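Local coordinates for putative regulatory protein (Streptomyces coelicolor A3, PDB 2PZ9), which is a putative TetR-family transcriptional regulator that probably binds DNA through an N-terminal helix-turn-helix motif, at residues P101-A104 and G105-F108; R119-T122 and W123-E127; D152-I156 and G157-P161; A162-P165 and V166-L169; A200-A203 and A204-A208. All blocks are in the same frame, centred on the assembly; numbering follows the deposited sequence.

Contact 1 (P101-A104 and G105-F108); sequences PGYA and GILF
Y103 and L107 touch one turn apart on helix 100-113, in a region assigned to the TetR-like C-terminal domain. The main side-chain contact is one methyl over one ring. L107 CD1 lies 3.9 Å from the centroid of the Y103 ring and 24° off its normal, a CH-pi contact on one face. The methyl is offset toward the rim, where Y103 CZ is 3.6 Å from L107 CD1. Torsions explain the meeting. In Y103, CG sits beside the carbonyl carbon (chi1 175°), and the ring end comes forward to L107, one turn on. In L107, CG sits beside the backbone N (chi1 -61°), the side facing the earlier turn. The phenol end is polar, and Y103 OH hydrogen-bonds to K146 NZ. The ring also packs on I172 and N173 of helix 165-176.

A104 contributes mostly backbone. F108 N donates to A104 O at 2.8 Å. The CB of A104 rests on I172 and on V209 of helix 198-212. The i to i+4 series also holds G105 N to P101 O at 3.0 Å, I106 N to G102 O at 3.0 Å and L107 N to Y103 O at 3.1 Å. With an alanine at Y103, L107 CD1 would probably lose its ring face, K146 NZ would be left without this hydroxyl, and a gap would open toward I172.

The chemistry is mainly apolar. The helix bonds take up the backbone groups, so carbon surfaces can face the adjoining helices. Y103 is buried, and its hydroxyl has a lysine partner.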
# COMPACT_ATOMS: atom_id res chain seq x y z
N PRO A 101 -12.38 8.13 13.01
CA PRO A 101 -12.92 6.90 12.36
C PRO A 101 -13.91 7.19 11.22
O PRO A 101 -13.97 6.44 10.25
CB PRO A 101 -13.58 6.13 13.52
CG PRO A 101 -13.78 7.12 14.63
CD PRO A 101 -12.76 8.21 14.45
N GLY A 102 -14.68 8.27 11.36
CA GLY A 102 -15.57 8.72 10.32
C GLY A 102 -14.72 9.17 9.15
O GLY A 102 -15.07 8.94 8.00
N TYR A 103 -13.60 9.81 9.44
CA TYR A 103 -12.64 10.21 8.41
C TYR A 103 -12.18 8.98 7.61
O TYR A 103 -12.09 9.01 6.38
CB TYR A 103 -11.45 10.94 9.05
CG TYR A 103 -10.33 11.28 8.10
CD1 TYR A 103 -9.00 10.94 8.39
CD2 TYR A 103 -10.59 11.95 6.89
CE1 TYR A 103 -7.94 11.25 7.50
CE2 TYR A 103 -9.54 12.28 5.99
CZ TYR A 103 -8.23 11.92 6.30
OH TYR A 103 -7.21 12.22 5.42
N ALA A 104 -11.89 7.90 8.33
CA ALA A 104 -11.37 6.69 7.71
C ALA A 104 -12.42 6.07 6.82
O ALA A 104 -12.09 5.57 5.75
CB ALA A 104 -10.92 5.70 8.77
N GLY A 105 -13.69 6.11 7.26
CA GLY A 105 -14.79 5.58 6.47
C GLY A 105 -14.87 6.37 5.19
O GLY A 105 -15.07 5.81 4.12
N ILE A 106 -14.68 7.68 5.30
CA ILE A 106 -14.68 8.56 4.14
C ILE A 106 -13.66 8.09 3.07
O ILE A 106 -14.03 7.84 1.92
CB ILE A 106 -14.59 10.08 4.59
CG1 ILE A 106 -15.97 10.73 4.52
CG2 ILE A 106 -13.64 10.92 3.77
CD1 ILE A 106 -16.82 10.63 5.82
N LEU A 107 -12.39 7.89 3.48
CA LEU A 107 -11.35 7.38 2.56
C LEU A 107 -11.67 5.98 2.07
O LEU A 107 -11.41 5.63 0.92
CB LEU A 107 -9.97 7.38 3.23
CG LEU A 107 -9.46 8.75 3.67
CD1 LEU A 107 -8.38 8.71 4.76
CD2 LEU A 107 -8.96 9.49 2.43
N PHE A 108 -12.25 5.17 2.95
CA PHE A 108 -12.56 3.82 2.56
C PHE A 108 -13.53 3.86 1.39
O PHE A 108 -13.34 3.18 0.38
CB PHE A 108 -13.18 3.07 3.71
CG PHE A 108 -13.63 1.69 3.33
CD1 PHE A 108 -12.72 0.63 3.29
CD2 PHE A 108 -14.96 1.45 2.98
CE1 PHE A 108 -13.15 -0.65 2.91
CE2 PHE A 108 -15.39 0.18 2.61
CZ PHE A 108 -14.50 -0.87 2.58

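Contact 2 (R119-T122 and W123-E127); sequences RLIT and WGRLE
R119 and W123 run abreast from helix 115-127. W123 NE1 comes over one face of the R119 guanidinium, 3.9 Å from R119 NH1. The two planes stand 89° apart, so this is no parallel stack. R119 leaves beside its backbone N (chi1 -69°) and then bends at chi2 and chi3. That bend brings NH1 to the indole. W123 CG also sits beside its backbone N (chi1 -78°), which keeps the indole next to R119. Both R119 NH1 and W123 NE1 hydrogen-bond to A44 O, in helix 32-50. R119 NH2 reaches L126 O of the second subunit.

I121 and R125 form a second pair. The chain of R125 is stretched out, and R125 NH2 lies 3.6 Å from I121 CD1. R125 NH1 goes on to a salt bridge with E184 of the second subunit. Beneath these side chains, R125 N donates to I121 O at 2.9 Å and L126 N donates almost straight to T122 O at 3.3 Å.

The chemistry implies a double duty. One arginine and the indole tie this helix to the one carrying A44, next to the predicted DNA-binding motif. Both arginines also bind the partner subunit, where T122 packs on its L126.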
# COMPACT_ATOMS: atom_id res chain seq x y z
N ARG A 119 -4.83 2.29 -8.07
CA ARG A 119 -3.87 1.73 -9.04
C ARG A 119 -3.05 2.84 -9.64
O ARG A 119 -1.83 2.76 -9.72
CB ARG A 119 -4.58 1.08 -10.20
CG ARG A 119 -5.33 -0.17 -9.91
CD ARG A 119 -5.21 -1.03 -11.13
NE ARG A 119 -4.33 -2.16 -10.87
CZ ARG A 119 -3.55 -2.78 -11.76
NH1 ARG A 119 -3.47 -2.38 -13.03
NH2 ARG A 119 -2.82 -3.81 -11.36
N LEU A 120 -3.75 3.88 -10.07
CA LEU A 120 -3.12 4.98 -10.75
C LEU A 120 -2.11 5.76 -9.89
O LEU A 120 -1.04 6.12 -10.40
CB LEU A 120 -4.17 5.88 -11.41
CG LEU A 120 -3.73 7.16 -12.07
CD1 LEU A 120 -4.73 7.54 -13.10
CD2 LEU A 120 -3.67 8.24 -11.01
N ILE A 121 -2.40 6.02 -8.62
CA ILE A 121 -1.32 6.66 -7.85
C ILE A 121 -0.18 5.73 -7.49
O ILE A 121 0.98 6.16 -7.44
CB ILE A 121 -1.75 7.52 -6.63
CG1 ILE A 121 -2.52 6.68 -5.61
CG2 ILE A 121 -2.40 8.88 -7.11
CD1 ILE A 121 -3.18 7.49 -4.50
N THR A 122 -0.51 4.46 -7.26
CA THR A 122 0.52 3.45 -6.95
C THR A 122 1.52 3.31 -8.11
O THR A 122 2.72 3.26 -7.88
CB THR A 122 -0.10 2.08 -6.63
OG1 THR A 122 -1.18 2.25 -5.70
CG2 THR A 122 0.95 1.15 -6.04
N TRP A 123 1.03 3.24 -9.34
CA TRP A 123 1.92 3.25 -10.48
C TRP A 123 2.88 4.42 -10.41
O TRP A 123 4.07 4.28 -10.67
CB TRP A 123 1.13 3.40 -11.75
CG TRP A 123 0.46 2.19 -12.21
CD1 TRP A 123 -0.88 1.95 -12.20
CD2 TRP A 123 1.07 1.05 -12.84
NE1 TRP A 123 -1.14 0.72 -12.77
CE2 TRP A 123 0.03 0.15 -13.18
CE3 TRP A 123 2.40 0.70 -13.15
CZ2 TRP A 123 0.27 -1.08 -13.80
CZ3 TRP A 123 2.63 -0.52 -13.77
CH2 TRP A 123 1.57 -1.39 -14.09
N GLY A 124 2.35 5.59 -10.05
CA GLY A 124 3.14 6.81 -9.97
C GLY A 124 4.18 6.79 -8.87
O GLY A 124 5.25 7.35 -9.03
N ARG A 125 3.87 6.17 -7.73
CA ARG A 125 4.86 6.13 -6.65
C ARG A 125 6.09 5.36 -7.10
O ARG A 125 7.22 5.84 -6.96
CB ARG A 125 4.28 5.52 -5.39
CG ARG A 125 2.94 6.11 -5.04
CD ARG A 125 2.60 5.91 -3.61
NE ARG A 125 1.16 5.95 -3.44
CZ ARG A 125 0.53 6.07 -2.27
NH1 ARG A 125 1.21 6.20 -1.14
NH2 ARG A 125 -0.80 6.09 -2.24
N LEU A 126 5.85 4.19 -7.68
CA LEU A 126 6.88 3.31 -8.22
C LEU A 126 7.58 3.82 -9.48
O LEU A 126 8.80 3.69 -9.60
CB LEU A 126 6.30 1.93 -8.51
CG LEU A 126 5.80 1.11 -7.33
CD1 LEU A 126 4.84 0.06 -7.85
CD2 LEU A 126 6.93 0.45 -6.52
N GLU A 127 6.82 4.36 -10.42
CA GLU A 127 7.42 4.77 -11.68
C GLU A 127 8.24 6.09 -11.58
O GLU A 127 9.27 6.23 -12.23
CB GLU A 127 6.39 4.82 -12.81
CG GLU A 127 5.75 3.49 -13.12
CD GLU A 127 5.24 3.40 -14.55
OE1 GLU A 127 6.02 3.76 -15.46
OE2 GLU A 127 4.09 2.95 -14.77

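Contact 3 (D152-I156 and G157-P161); sequences DAQRI and GLLDP
A153 and L158 are joined by a Schellman motif that closes helix 139-155. L158 N donates to A153 O at 2.8 Å, and G157 N donates to Q154 O at 3.0 Å. G157 takes the C-prime place with phi 81°, a backbone angle that glycine adopts easily.

The tight side lies between Q154 and L159, whose side chains cross obliquely. Q154 CG is 3.4 Å from L159 CD2. The chain of Q154 starts beside its backbone N (chi1 -70°) and stays extended beyond CG, which carries the amide out over the returning loop. There Q154 NE2 also hydrogen-bonds to W163 O. A153 CB backs onto the same leucine, 4.1 Å from L159 CD2. Beyond the segments, A153 packs on P97 and L159 on F213.

The other side is looser and more exposed. I156 CG1 and L158 CD2 are 4.4 Å apart, a thin apolar touch. L158 also touches A98 and P216. D152 and R155 are exposed and pair with each other in a salt bridge. R155 NH2 meets D152 OD1 at 2.8 Å, in the guanidinium plane. D160 is also exposed, and its OD1 accepts from A162 N.

The helix end is therefore closed by backbone bonds and by one glutamine side chain that pins the loop after it. In that bond, Q154 NE2 donates to D160 O at 2.8 Å, with the oxygen close to the amide plane of Q154.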
# COMPACT_ATOMS: atom_id res chain seq x y z
N ASP A 152 -3.99 21.06 16.39
CA ASP A 152 -5.07 21.83 17.00
C ASP A 152 -5.99 20.96 17.82
O ASP A 152 -6.34 21.32 18.94
CB ASP A 152 -5.88 22.55 15.94
CG ASP A 152 -5.11 23.67 15.30
OD1 ASP A 152 -4.07 24.09 15.88
OD2 ASP A 152 -5.55 24.15 14.22
N ALA A 153 -6.40 19.83 17.26
CA ALA A 153 -7.21 18.86 17.98
C ALA A 153 -6.60 18.53 19.34
O ALA A 153 -7.30 18.46 20.34
CB ALA A 153 -7.38 17.61 17.15
N GLN A 154 -5.28 18.34 19.35
CA GLN A 154 -4.55 17.95 20.56
C GLN A 154 -4.60 19.06 21.58
O GLN A 154 -4.92 18.80 22.74
CB GLN A 154 -3.12 17.57 20.22
CG GLN A 154 -3.06 16.26 19.46
CD GLN A 154 -1.66 15.77 19.17
OE1 GLN A 154 -0.86 16.45 18.53
NE2 GLN A 154 -1.36 14.55 19.62
N ARG A 155 -4.31 20.29 21.13
CA ARG A 155 -4.36 21.49 21.97
C ARG A 155 -5.74 21.74 22.62
O ARG A 155 -5.81 22.19 23.78
CB ARG A 155 -3.89 22.72 21.18
CG ARG A 155 -3.91 24.09 21.95
CD ARG A 155 -3.22 25.24 21.16
NE ARG A 155 -3.11 24.93 19.72
CZ ARG A 155 -2.00 24.52 19.09
NH1 ARG A 155 -0.85 24.38 19.77
NH2 ARG A 155 -2.02 24.24 17.79
N ILE A 156 -6.83 21.47 21.91
CA ILE A 156 -8.14 21.68 22.52
C ILE A 156 -8.67 20.41 23.17
O ILE A 156 -9.83 20.32 23.57
CB ILE A 156 -9.16 22.43 21.60
CG1 ILE A 156 -9.70 21.56 20.49
CG2 ILE A 156 -8.54 23.64 20.95
CD1 ILE A 156 -10.82 22.27 19.75
N GLY A 157 -7.77 19.43 23.29
CA GLY A 157 -7.97 18.27 24.15
C GLY A 157 -8.83 17.18 23.54
O GLY A 157 -9.56 16.49 24.25
N LEU A 158 -8.70 17.00 22.24
CA LEU A 158 -9.63 16.18 21.49
C LEU A 158 -8.97 14.94 20.95
O LEU A 158 -9.63 14.08 20.36
CB LEU A 158 -10.18 16.99 20.32
CG LEU A 158 -11.69 17.12 20.23
CD1 LEU A 158 -12.35 17.62 21.57
CD2 LEU A 158 -12.00 18.04 19.07
N LEU A 159 -7.66 14.85 21.13
CA LEU A 159 -6.85 13.78 20.59
C LEU A 159 -5.62 13.69 21.51
O LEU A 159 -4.92 14.68 21.72
CB LEU A 159 -6.47 14.10 19.14
CG LEU A 159 -5.33 13.42 18.39
CD1 LEU A 159 -5.76 12.11 17.81
CD2 LEU A 159 -4.90 14.32 17.29
N ASP A 160 -5.40 12.52 22.09
CA ASP A 160 -4.32 12.31 23.03
C ASP A 160 -3.04 13.07 22.63
O ASP A 160 -2.52 12.87 21.53
CB ASP A 160 -4.06 10.81 23.07
CG ASP A 160 -3.28 10.38 24.27
OD1 ASP A 160 -2.36 11.12 24.70
OD2 ASP A 160 -3.58 9.27 24.76
N PRO A 161 -2.52 13.94 23.53
CA PRO A 161 -1.40 14.82 23.14
C PRO A 161 -0.08 14.06 22.98
O PRO A 161 0.91 14.64 22.52
CB PRO A 161 -1.32 15.83 24.30
CG PRO A 161 -1.84 15.09 25.47
CD PRO A 161 -2.92 14.17 24.93

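Contact 4 (A162-P165 and V166-L169); sequences AWDP and VDVL
W163 and V168 meet across the N-cap that starts helix 165-176. W163 CB lies 3.4 Å from V168 CG2, and the two side chains cross at about a right angle. The W163 ring stands edge-to-face with F213. W163 also packs on T207 of the second subunit.

D164 follows as the N-cap residue. Its CG is opposite the backbone N (chi1 -158°), which lays the carboxylate alongside V166. D164 OD1 accepts from V166 N at 3.0 Å through its anti lone pair. The other oxygen, D164 OD2, accepts from V194 N of the second subunit. The backbone of D164 works as well, since V168 N donates to D164 O at 3.0 Å. D167 N gives the same oxygen a weak bond. D164 OD2 and D167 OD2 are 4.8 Å apart, so the like charges may disfavour each other. The salt bridge of D167 to R201 of the second subunit probably offsets this.

P165 opens the first turn. It has no N-H to be satisfied, which suits this place. Its ring packs on L147 and Q154 of helix 139-155, while L169 packs on I143 and L147 there. P165 and L169 thus join this helix start to helix 139-155, while W163, D164 and D167 meet the second subunit. The turn closes where L169 N donates to P165 O at 2.9 Å.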
# COMPACT_ATOMS: atom_id res chain seq x y z
N ALA A 162 -0.09 12.79 23.37
CA ALA A 162 1.08 11.92 23.27
C ALA A 162 1.41 11.52 21.84
O ALA A 162 2.56 11.32 21.54
CB ALA A 162 0.90 10.70 24.15
N TRP A 163 0.42 11.40 20.95
CA TRP A 163 0.67 11.00 19.54
C TRP A 163 1.40 12.06 18.75
O TRP A 163 1.15 13.25 18.91
CB TRP A 163 -0.63 10.77 18.78
CG TRP A 163 -1.44 9.64 19.25
CD1 TRP A 163 -2.56 9.72 20.01
CD2 TRP A 163 -1.22 8.25 18.98
NE1 TRP A 163 -3.06 8.45 20.26
CE2 TRP A 163 -2.26 7.53 19.63
CE3 TRP A 163 -0.25 7.55 18.26
CZ2 TRP A 163 -2.36 6.13 19.58
CZ3 TRP A 163 -0.34 6.15 18.21
CH2 TRP A 163 -1.39 5.46 18.88
N ASP A 164 2.27 11.64 17.85
CA ASP A 164 2.74 12.59 16.88
C ASP A 164 1.73 12.67 15.74
O ASP A 164 1.38 11.66 15.13
CB ASP A 164 4.11 12.21 16.33
CG ASP A 164 4.84 13.39 15.74
OD1 ASP A 164 4.33 14.04 14.79
OD2 ASP A 164 5.95 13.65 16.24
N PRO A 165 1.25 13.88 15.46
CA PRO A 165 0.37 14.13 14.34
C PRO A 165 0.82 13.34 13.11
O PRO A 165 0.02 12.65 12.49
CB PRO A 165 0.57 15.63 14.12
CG PRO A 165 0.74 16.15 15.47
CD PRO A 165 1.52 15.12 16.22
N VAL A 166 2.11 13.47 12.79
CA VAL A 166 2.75 12.76 11.69
C VAL A 166 2.34 11.28 11.68
O VAL A 166 1.93 10.75 10.64
CB VAL A 166 4.30 12.96 11.73
CG1 VAL A 166 5.01 12.08 10.74
CG2 VAL A 166 4.64 14.40 11.41
N ASP A 167 2.44 10.62 12.83
CA ASP A 167 2.06 9.21 12.91
C ASP A 167 0.54 9.01 12.73
O ASP A 167 0.10 8.06 12.05
CB ASP A 167 2.56 8.58 14.22
CG ASP A 167 4.10 8.54 14.32
OD1 ASP A 167 4.76 7.95 13.43
OD2 ASP A 167 4.67 9.09 15.31
N VAL A 168 -0.26 9.90 13.32
CA VAL A 168 -1.72 9.80 13.29
C VAL A 168 -2.23 9.85 11.84
O VAL A 168 -3.00 8.99 11.40
CB VAL A 168 -2.38 10.93 14.15
CG1 VAL A 168 -3.89 10.83 14.10
CG2 VAL A 168 -1.88 10.87 15.57
N LEU A 169 -1.76 10.85 11.11
CA LEU A 169 -2.16 11.05 9.72
C LEU A 169 -1.80 9.85 8.84
O LEU A 169 -2.67 9.24 8.22
CB LEU A 169 -1.53 12.32 9.18
CG LEU A 169 -1.94 12.69 7.76
CD1 LEU A 169 -3.38 13.17 7.77
CD2 LEU A 169 -1.00 13.72 7.11

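Contact 5 (A200-A203 and A204-A208); sequences ARRA and ALVTA
T207 and A203 are linked by a side chain folded back on its own helix, 198-212. Hydrogen bonds come first. T207 OG1 donates to A203 O at 2.7 Å, approaching from above the carbonyl plane. T207 N donates to the same oxygen at 2.8 Å, so A203 O is gripped twice. The hydroxyl can do this because OG1 lies beside the backbone N (chi1 -62°). A valine in place of T207 would probably leave A203 O with the backbone N-H but without its second donor. The regular helix bonds run through the rest of the segment. A204 N donates to A200 O at 3.2 Å, L205 N to R201 O at 3.1 Å and V206 N to R202 O at 2.9 Å.

Van der Waals contact is modest. R202 and V206 leave the helix in much the same direction, and R202 NH1 is 3.9 Å from V206 CG2. A204 CB rests over the preceding turn, 3.6 Å from R201 O.

The charged groups find partners outside the segments. R202 NE forms a salt bridge with D109 of helix 100-113. R201 NE forms a salt bridge with D167 of the second subunit, and R201 NH1 hydrogen-bonds to D195 O.

The helix packs between helix 100-113 and the second subunit. On helix 100-113, F108 meets R201, R202 and L205, and P101 meets V206. On the second subunit, A204 packs on D167, T207 on W163 and A208 on M212, which puts this helix at the dimer interface.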
# COMPACT_ATOMS: atom_id res chain seq x y z
N ALA A 200 -19.29 -4.58 6.01
CA ALA A 200 -18.63 -5.29 7.12
C ALA A 200 -17.12 -4.96 7.21
O ALA A 200 -16.60 -4.76 8.33
CB ALA A 200 -18.88 -6.82 7.03
N ARG A 201 -16.42 -4.91 6.06
CA ARG A 201 -15.02 -4.47 6.01
C ARG A 201 -14.94 -3.06 6.56
O ARG A 201 -14.01 -2.71 7.30
CB ARG A 201 -14.42 -4.49 4.58
CG ARG A 201 -14.62 -5.77 3.72
CD ARG A 201 -13.88 -7.03 4.23
NE ARG A 201 -14.28 -7.39 5.59
CZ ARG A 201 -15.30 -8.21 5.91
NH1 ARG A 201 -16.04 -8.76 4.94
NH2 ARG A 201 -15.58 -8.46 7.19
N ARG A 202 -15.93 -2.25 6.19
CA ARG A 202 -15.96 -0.84 6.56
C ARG A 202 -16.11 -0.71 8.06
O ARG A 202 -15.36 0.07 8.70
CB ARG A 202 -17.10 -0.11 5.84
CG ARG A 202 -17.00 1.42 5.90
CD ARG A 202 -18.23 2.07 5.32
NE ARG A 202 -18.10 3.53 5.18
CZ ARG A 202 -18.18 4.41 6.19
NH1 ARG A 202 -18.36 3.97 7.42
NH2 ARG A 202 -18.08 5.71 5.96
N ALA A 203 -17.05 -1.48 8.62
CA ALA A 203 -17.30 -1.43 10.06
C ALA A 203 -16.03 -1.73 10.88
O ALA A 203 -15.68 -0.99 11.80
CB ALA A 203 -18.40 -2.36 10.44
N ALA A 204 -15.33 -2.79 10.47
CA ALA A 204 -14.15 -3.26 11.15
C ALA A 204 -13.18 -2.10 11.15
O ALA A 204 -12.66 -1.70 12.18
CB ALA A 204 -13.56 -4.47 10.43
N LEU A 205 -12.97 -1.55 9.97
CA LEU A 205 -11.96 -0.55 9.80
C LEU A 205 -12.25 0.69 10.66
O LEU A 205 -11.36 1.23 11.32
CB LEU A 205 -11.90 -0.19 8.33
CG LEU A 205 -11.53 1.24 8.05
CD1 LEU A 205 -10.18 1.64 8.66
CD2 LEU A 205 -11.48 1.35 6.56
N VAL A 206 -13.51 1.12 10.64
CA VAL A 206 -13.90 2.27 11.40
C VAL A 206 -13.77 1.97 12.89
O VAL A 206 -13.34 2.84 13.68
CB VAL A 206 -15.30 2.71 11.01
CG1 VAL A 206 -15.83 3.69 12.03
CG2 VAL A 206 -15.27 3.33 9.65
N THR A 207 -14.11 0.74 13.27
CA THR A 207 -14.06 0.32 14.66
C THR A 207 -12.62 0.31 15.10
O THR A 207 -12.31 0.76 16.19
CB THR A 207 -14.68 -1.06 14.83
OG1 THR A 207 -16.07 -0.99 14.46
CG2 THR A 207 -14.57 -1.53 16.26
N ALA A 208 -11.74 -0.17 14.24
CA ALA A 208 -10.32 -0.21 14.54
C ALA A 208 -9.76 1.19 14.80
O ALA A 208 -8.91 1.39 15.69
CB ALA A 208 -9.56 -0.90 13.43

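Overall arrangement
The five contacts come in series along the chain, all within the range assigned to the TetR-like C-terminal domain. Contacts 1 and 5 are neighbours, with centres about 9 Å apart, where helices 100-113 and 198-212 pack. Contacts 3 and 4 also touch, with centres about 11 Å apart. They form the two ends of the loop between helices 139-155 and 165-176. Contact 2 stands apart on helix 115-127, about 34 Å from contact 3 between centres and across the chain's centre from it. Contacts 2, 4 and 5 all reach the second subunit. The modelled chain has helices and no strands, and the assembly holds two copies, with contact 2 between the partner subunit and the probable DNA-binding region.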